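Local coordinates for protein monovalent Na+/H+ antiporter subunit A (Dietzia sp. DQ12-45-1b, PDB 7D3U) that probably works as an antiporter, exchanging sodium ions for protons across the cell membrane as part of the multisubunit Mrp complex, at residues G38-I43 against F76-L81; V9-A14 against A112-G117. All blocks are in the same frame, centred on the assembly; numbering follows the deposited sequence.

Contact 1. Residues G38-I43 against F76-L81; sequences GLALYI and FTMIVL. With LMT (dodecyl-beta-D-maltoside), chain C.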
loop_
_atom_site.group_PDB
_atom_site.type_symbol
_atom_site.label_atom_id
_atom_site.label_comp_id
_atom_site.label_asym_id
_atom_site.label_seq_id
_atom_site.Cartn_x
_atom_site.Cartn_y
_atom_site.Cartn_z
ATOM N N GLY B 38 45.397 -24.261 16.689
ATOM C CA GLY B 38 46.622 -23.498 16.520
ATOM C C GLY B 38 46.391 -22.006 16.628
ATOM O O GLY B 38 47.188 -21.287 17.234
ATOM N N LEU B 39 45.287 -21.524 16.052
ATOM C CA LEU B 39 44.901 -20.127 16.220
ATOM C C LEU B 39 44.849 -19.746 17.692
ATOM O O LEU B 39 45.347 -18.684 18.085
ATOM C CB LEU B 39 43.549 -19.875 15.557
ATOM C CG LEU B 39 42.945 -18.492 15.783
ATOM C CD1 LEU B 39 43.619 -17.473 14.889
ATOM C CD2 LEU B 39 41.454 -18.523 15.534
ATOM N N ALA B 40 44.254 -20.604 18.522
ATOM C CA ALA B 40 44.301 -20.395 19.964
ATOM C C ALA B 40 45.739 -20.254 20.437
ATOM O O ALA B 40 46.102 -19.258 21.076
ATOM C CB ALA B 40 43.606 -21.548 20.688
ATOM N N LEU B 41 46.585 -21.232 20.096
ATOM C CA LEU B 41 47.997 -21.161 20.452
ATOM C C LEU B 41 48.648 -19.883 19.951
ATOM O O LEU B 41 49.665 -19.459 20.507
ATOM C CB LEU B 41 48.743 -22.375 19.901
ATOM C CG LEU B 41 48.487 -23.702 20.618
ATOM C CD1 LEU B 41 49.389 -24.791 20.066
ATOM C CD2 LEU B 41 48.688 -23.544 22.112
ATOM N N TYR B 42 48.087 -19.260 18.916
ATOM C CA TYR B 42 48.565 -17.949 18.499
ATOM C C TYR B 42 48.003 -16.858 19.403
ATOM O O TYR B 42 48.756 -16.070 19.986
ATOM C CB TYR B 42 48.186 -17.688 17.042
ATOM C CG TYR B 42 48.728 -16.388 16.507
ATOM C CD1 TYR B 42 50.045 -16.286 16.089
ATOM C CD2 TYR B 42 47.924 -15.262 16.423
ATOM C CE1 TYR B 42 50.547 -15.101 15.600
ATOM C CE2 TYR B 42 48.416 -14.071 15.936
ATOM C CZ TYR B 42 49.729 -13.996 15.526
ATOM O OH TYR B 42 50.229 -12.812 15.037
ATOM N N ILE B 43 46.674 -16.816 19.543
ATOM C CA ILE B 43 46.025 -15.760 20.318
ATOM C C ILE B 43 46.555 -15.732 21.743
ATOM O O ILE B 43 46.677 -14.663 22.352
ATOM C CB ILE B 43 44.495 -15.947 20.274
ATOM C CG1 ILE B 43 43.977 -15.734 18.853
ATOM C CG2 ILE B 43 43.796 -15.014 21.245
ATOM C CD1 ILE B 43 42.542 -16.150 18.661
ATOM N N PHE B 76 38.640 -17.255 28.032
ATOM C CA PHE B 76 37.462 -17.764 27.337
ATOM C C PHE B 76 37.723 -18.073 25.865
ATOM O O PHE B 76 37.172 -19.049 25.346
ATOM C CB PHE B 76 36.298 -16.789 27.486
ATOM C CG PHE B 76 35.360 -17.150 28.599
ATOM C CD1 PHE B 76 35.719 -16.939 29.917
ATOM C CD2 PHE B 76 34.130 -17.720 28.331
ATOM C CE1 PHE B 76 34.865 -17.276 30.944
ATOM C CE2 PHE B 76 33.272 -18.059 29.355
ATOM C CZ PHE B 76 33.641 -17.836 30.663
ATOM N N THR B 77 38.545 -17.281 25.172
ATOM C CA THR B 77 38.945 -17.666 23.820
ATOM C C THR B 77 39.655 -19.009 23.825
ATOM O O THR B 77 39.455 -19.826 22.921
ATOM C CB THR B 77 39.849 -16.613 23.178
ATOM O OG1 THR B 77 41.189 -16.763 23.665
ATOM C CG2 THR B 77 39.345 -15.210 23.420
ATOM N N MET B 78 40.491 -19.255 24.830
ATOM C CA MET B 78 41.159 -20.547 24.921
ATOM C C MET B 78 40.153 -21.663 25.164
ATOM O O MET B 78 40.178 -22.691 24.480
ATOM C CB MET B 78 42.213 -20.518 26.024
ATOM C CG MET B 78 43.368 -19.580 25.736
ATOM S SD MET B 78 44.258 -20.012 24.230
ATOM C CE MET B 78 44.985 -21.577 24.709
ATOM N N ILE B 79 39.238 -21.468 26.119
ATOM C CA ILE B 79 38.287 -22.525 26.446
ATOM C C ILE B 79 37.282 -22.739 25.321
ATOM O O ILE B 79 36.611 -23.775 25.281
ATOM C CB ILE B 79 37.561 -22.221 27.771
ATOM C CG1 ILE B 79 36.906 -23.482 28.323
ATOM C CG2 ILE B 79 36.475 -21.192 27.562
ATOM C CD1 ILE B 79 37.802 -24.697 28.287
ATOM N N VAL B 80 37.159 -21.788 24.400
ATOM C CA VAL B 80 36.300 -21.971 23.235
ATOM C C VAL B 80 37.046 -22.654 22.099
ATOM O O VAL B 80 36.589 -23.665 21.561
ATOM C CB VAL B 80 35.721 -20.612 22.787
ATOM C CG1 VAL B 80 35.236 -20.694 21.355
ATOM C CG2 VAL B 80 34.593 -20.196 23.705
ATOM N N LEU B 81 38.213 -22.123 21.725
ATOM C CA LEU B 81 38.936 -22.652 20.577
ATOM C C LEU B 81 39.526 -24.028 20.850
ATOM O O LEU B 81 39.591 -24.853 19.937
ATOM C CB LEU B 81 40.034 -21.680 20.154
ATOM C CG LEU B 81 39.556 -20.367 19.535
ATOM C CD1 LEU B 81 40.736 -19.525 19.094
ATOM C CD2 LEU B 81 38.629 -20.640 18.368
HETATM C C1 LMT C . 54.557 -19.577 28.968
HETATM C C2 LMT C . 53.712 -20.702 28.811
HETATM C C3 LMT C . 52.347 -20.544 28.464
HETATM C C4 LMT C . 51.574 -21.771 28.375
HETATM C C5 LMT C . 50.601 -21.792 27.276
HETATM C C6 LMT C . 49.285 -22.456 27.245
HETATM C C7 LMT C . 48.299 -22.115 26.291
HETATM C C8 LMT C . 47.697 -23.319 26.563
HETATM C C9 LMT C . 46.605 -23.728 25.849
#
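Leu81 reaches from segment 76-81 into the hollow between Leu39, Ala40 and Ile43 of segment 38-43, and the two nearly antiparallel helices meet around it. Their short axes approach to 9.3 Å, with 169° between their directions. The tight part is the centre: Leu81 CB lies 3.6 Å from Ala40 CB, because the methyl of the alanine points toward the partner helix and adds little bulk of its own. Beyond it, Leu81 CD1 is shared by several neighbours, lying 3.8 Å from Leu39 CD2 and 3.9 Å from Ile43 CD1, with the Ile43 side chain running across that of Leu81 at about a right angle. Thr77 adds a looser touch, its OG1 4.0 Å from Ile43 CG2; the same hydroxyl is engaged in a weak hydrogen bond with Ala73 O of its own helix. The looser flank is that of Met78, beside the bound dodecyl maltoside and near the exposed Leu41. Bends at chi2 and chi3 (-60° and -67°) carry its SD over to Ala40, 3.7 Å from Ala40 O and 3.9 Å from Ala40 CB, while its methyl end meets the detergent tail at a spacing that is doubtful in the model. On the protein side, helix 2-23 covers Leu39 through Val9. Since Leu36 also touches Leu81, the leucine sits among residues at i, i+3, i+4 and i+7 of helix 29-45, a knobs-into-holes arrangement that joins the two antiparallel helices flanking the beta hairpin 52-56/63-68 in the membrane bundle of this complex I-related antiporter subunit.

Contact 2. Residues V9-A14 against A112-G117; sequences VAFGIA and AASMLG. With LMT (dodecyl-beta-D-maltoside), chain D.
Helices 9-14 and 112-117 run antiparallel, with 163° between their directions and axes 8.8 Å apart, and they come closest at Ala10 and Ala113, whose CA atoms are 5.2 Å from each other. The near approach rests on small residues: both alanine methyls point toward the opposite helix, and Ala113 CB settles 3.6 Å from the carbonyl oxygen of Ala10, against its backbone. That same methyl also serves an aromatic partner. It stands over the middle of the Phe11 ring, 3.6 Å from the centroid and only 2° off the ring normal, so its contact is a CH-pi interaction centred on the face, with all six ring carbons nearly equidistant from CB. The Ala113 methyl is thus held between the face of the Phe11 ring and the backbone O of Ala10.

On the other flank Leu116 closes the interface. Its CD2 lies 3.6 Å from Ala10 CB, a reach across the gap that follows from a chi1 of -164°, which turns CG away from the backbone N. Ser114 contributes only a marginal touch to the tip of the phenylalanine, and its OG hydrogen-bonds to Leu110 O in its own helix. Phe11, which is partly exposed, borders a bound dodecyl maltoside, consistent with a side facing the membrane: the alkyl tail approaches the ring obliquely, its C11 3.9 Å from Phe11 CE2, and its terminal C12 comes to 3.6 Å from Gly117 CA, where the backbone carries no side chain. Behind the pair, Phe133 and Thr134 of helix 124-142 cover Ser114. The arrangement is antiparallel transmembrane helix packing, here joining helix 2-23 to helix 102-119 in a family related to the antiporter-like subunits of complex I.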
loop_
_atom_site.group_PDB
_atom_site.type_symbol
_atom_site.label_atom_id
_atom_site.label_comp_id
_atom_site.label_asym_id
_atom_site.label_seq_id
_atom_site.Cartn_x
_atom_site.Cartn_y
_atom_site.Cartn_z
ATOM N N VAL B 9 41.093 -14.316 10.647
ATOM C CA VAL B 9 41.557 -15.659 10.316
ATOM C C VAL B 9 40.590 -16.704 10.858
ATOM O O VAL B 9 40.334 -17.728 10.214
ATOM C CB VAL B 9 42.986 -15.873 10.845
ATOM C CG1 VAL B 9 43.332 -17.350 10.886
ATOM C CG2 VAL B 9 43.980 -15.118 9.983
ATOM N N ALA B 10 40.028 -16.458 12.043
ATOM C CA ALA B 10 39.022 -17.367 12.584
ATOM C C ALA B 10 37.806 -17.447 11.672
ATOM O O ALA B 10 37.189 -18.509 11.536
ATOM C CB ALA B 10 38.608 -16.924 13.985
ATOM N N PHE B 11 37.444 -16.330 11.041
ATOM C CA PHE B 11 36.325 -16.357 10.102
ATOM C C PHE B 11 36.724 -16.937 8.749
ATOM O O PHE B 11 35.910 -17.596 8.091
ATOM C CB PHE B 11 35.745 -14.955 9.930
ATOM C CG PHE B 11 34.622 -14.650 10.876
ATOM C CD1 PHE B 11 33.337 -15.077 10.603
ATOM C CD2 PHE B 11 34.855 -13.945 12.042
ATOM C CE1 PHE B 11 32.303 -14.801 11.472
ATOM C CE2 PHE B 11 33.823 -13.667 12.915
ATOM C CZ PHE B 11 32.547 -14.096 12.630
ATOM N N GLY B 12 37.964 -16.709 8.315
ATOM C CA GLY B 12 38.437 -17.334 7.094
ATOM C C GLY B 12 38.518 -18.841 7.205
ATOM O O GLY B 12 38.387 -19.549 6.205
ATOM N N ILE B 13 38.734 -19.352 8.418
ATOM C CA ILE B 13 38.660 -20.793 8.637
ATOM C C ILE B 13 37.277 -21.311 8.267
ATOM O O ILE B 13 37.143 -22.333 7.583
ATOM C CB ILE B 13 39.018 -21.135 10.095
ATOM C CG1 ILE B 13 40.510 -20.921 10.339
ATOM C CG2 ILE B 13 38.628 -22.564 10.418
ATOM C CD1 ILE B 13 40.916 -21.104 11.776
ATOM N N ALA B 14 36.229 -20.612 8.705
ATOM C CA ALA B 14 34.874 -21.005 8.336
ATOM C C ALA B 14 34.620 -20.804 6.852
ATOM O O ALA B 14 33.866 -21.568 6.241
ATOM C CB ALA B 14 33.856 -20.220 9.159
ATOM N N ALA B 112 32.688 -21.275 16.216
ATOM C CA ALA B 112 33.891 -20.872 16.930
ATOM C C ALA B 112 34.272 -19.433 16.615
ATOM O O ALA B 112 34.708 -18.699 17.506
ATOM C CB ALA B 112 35.044 -21.809 16.588
ATOM N N ALA B 113 34.107 -19.009 15.362
ATOM C CA ALA B 113 34.434 -17.632 15.008
ATOM C C ALA B 113 33.496 -16.649 15.694
ATOM O O ALA B 113 33.933 -15.601 16.181
ATOM C CB ALA B 113 34.386 -17.454 13.492
ATOM N N SER B 114 32.204 -16.975 15.755
ATOM C CA SER B 114 31.257 -16.089 16.420
ATOM C C SER B 114 31.504 -16.050 17.922
ATOM O O SER B 114 31.397 -14.989 18.546
ATOM C CB SER B 114 29.829 -16.534 16.118
ATOM O OG SER B 114 29.554 -16.449 14.732
ATOM N N MET B 115 31.858 -17.189 18.520
ATOM C CA MET B 115 32.204 -17.191 19.937
ATOM C C MET B 115 33.456 -16.367 20.196
ATOM O O MET B 115 33.528 -15.624 21.182
ATOM C CB MET B 115 32.399 -18.619 20.433
ATOM C CG MET B 115 31.209 -19.173 21.165
ATOM S SD MET B 115 30.472 -17.972 22.287
ATOM C CE MET B 115 31.579 -18.088 23.687
ATOM N N LEU B 116 34.458 -16.493 19.324
ATOM C CA LEU B 116 35.664 -15.686 19.448
ATOM C C LEU B 116 35.337 -14.203 19.358
ATOM O O LEU B 116 35.852 -13.398 20.139
ATOM C CB LEU B 116 36.667 -16.080 18.365
ATOM C CG LEU B 116 38.101 -15.611 18.573
ATOM C CD1 LEU B 116 38.579 -16.056 19.927
ATOM C CD2 LEU B 116 39.004 -16.160 17.492
ATOM N N GLY B 117 34.477 -13.827 18.413
ATOM C CA GLY B 117 34.051 -12.443 18.324
ATOM C C GLY B 117 33.291 -11.976 19.547
ATOM O O GLY B 117 33.374 -10.803 19.922
HETATM C C1B LMT D . 34.326 1.803 4.204
HETATM C C2B LMT D . 33.960 3.286 3.942
HETATM C C3B LMT D . 32.476 3.471 3.540
HETATM C C4B LMT D . 31.773 2.148 3.129
HETATM C C5B LMT D . 32.779 1.208 2.429
HETATM C C6B LMT D . 33.037 1.673 0.994
HETATM O O1B LMT D . 33.757 1.370 5.415
HETATM O O2B LMT D . 34.233 3.990 5.085
HETATM O O3B LMT D . 32.335 4.454 2.591
HETATM O "O4'" LMT D . 31.223 1.515 4.225
HETATM O O5B LMT D . 34.000 0.967 3.119
HETATM O O6B LMT D . 32.818 0.643 0.116
HETATM C "C1'" LMT D . 36.543 -1.148 7.294
HETATM C "C2'" LMT D . 36.129 -1.483 5.840
HETATM C "C3'" LMT D . 34.784 -0.813 5.436
HETATM C "C4'" LMT D . 34.465 0.457 6.250
HETATM C "C5'" LMT D . 35.822 1.068 6.689
HETATM C "C6'" LMT D . 35.731 2.441 7.301
HETATM O "O1'" LMT D . 35.706 -1.772 8.176
HETATM O "O2'" LMT D . 37.131 -1.088 4.974
HETATM O "O3'" LMT D . 33.754 -1.700 5.560
HETATM O "O5'" LMT D . 36.503 0.247 7.610
HETATM O "O6'" LMT D . 34.394 2.724 7.402
HETATM C C1 LMT D . 35.980 -3.137 8.374
HETATM C C2 LMT D . 34.642 -3.766 8.612
HETATM C C3 LMT D . 34.401 -4.298 9.983
HETATM C C4 LMT D . 33.718 -5.630 9.839
HETATM C C5 LMT D . 32.243 -5.466 9.948
HETATM C C6 LMT D . 31.582 -6.683 10.501
HETATM C C7 LMT D . 32.123 -6.979 11.866
HETATM C C8 LMT D . 31.291 -8.041 12.489
HETATM C C9 LMT D . 31.920 -8.699 13.669
HETATM C C10 LMT D . 31.136 -9.949 13.943
HETATM C C11 LMT D . 31.869 -10.863 14.867
HETATM C C12 LMT D . 32.169 -10.200 16.164
#

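From the N terminus, the chain passes along helix 2-23, then helix 29-45, the hairpin 52-56/63-68, helix 71-94 and helix 102-119. Contact 2 joins the first of these helices to the last, closing a long loop; contact 1 closes a shorter one wholly within it, pairing the two helices on either side of the hairpin in sequence. The loops are therefore nested and do not cross. Their centres lie 11 Å apart, and the two contacts touch: Leu39 CD2 is 3.6 Å from Ala10 CB, and Thr77 CB 3.5 Å from Leu116 CD1. Four helices, consecutive in sequence, are thereby gathered into one packed unit at the start of the membrane bundle.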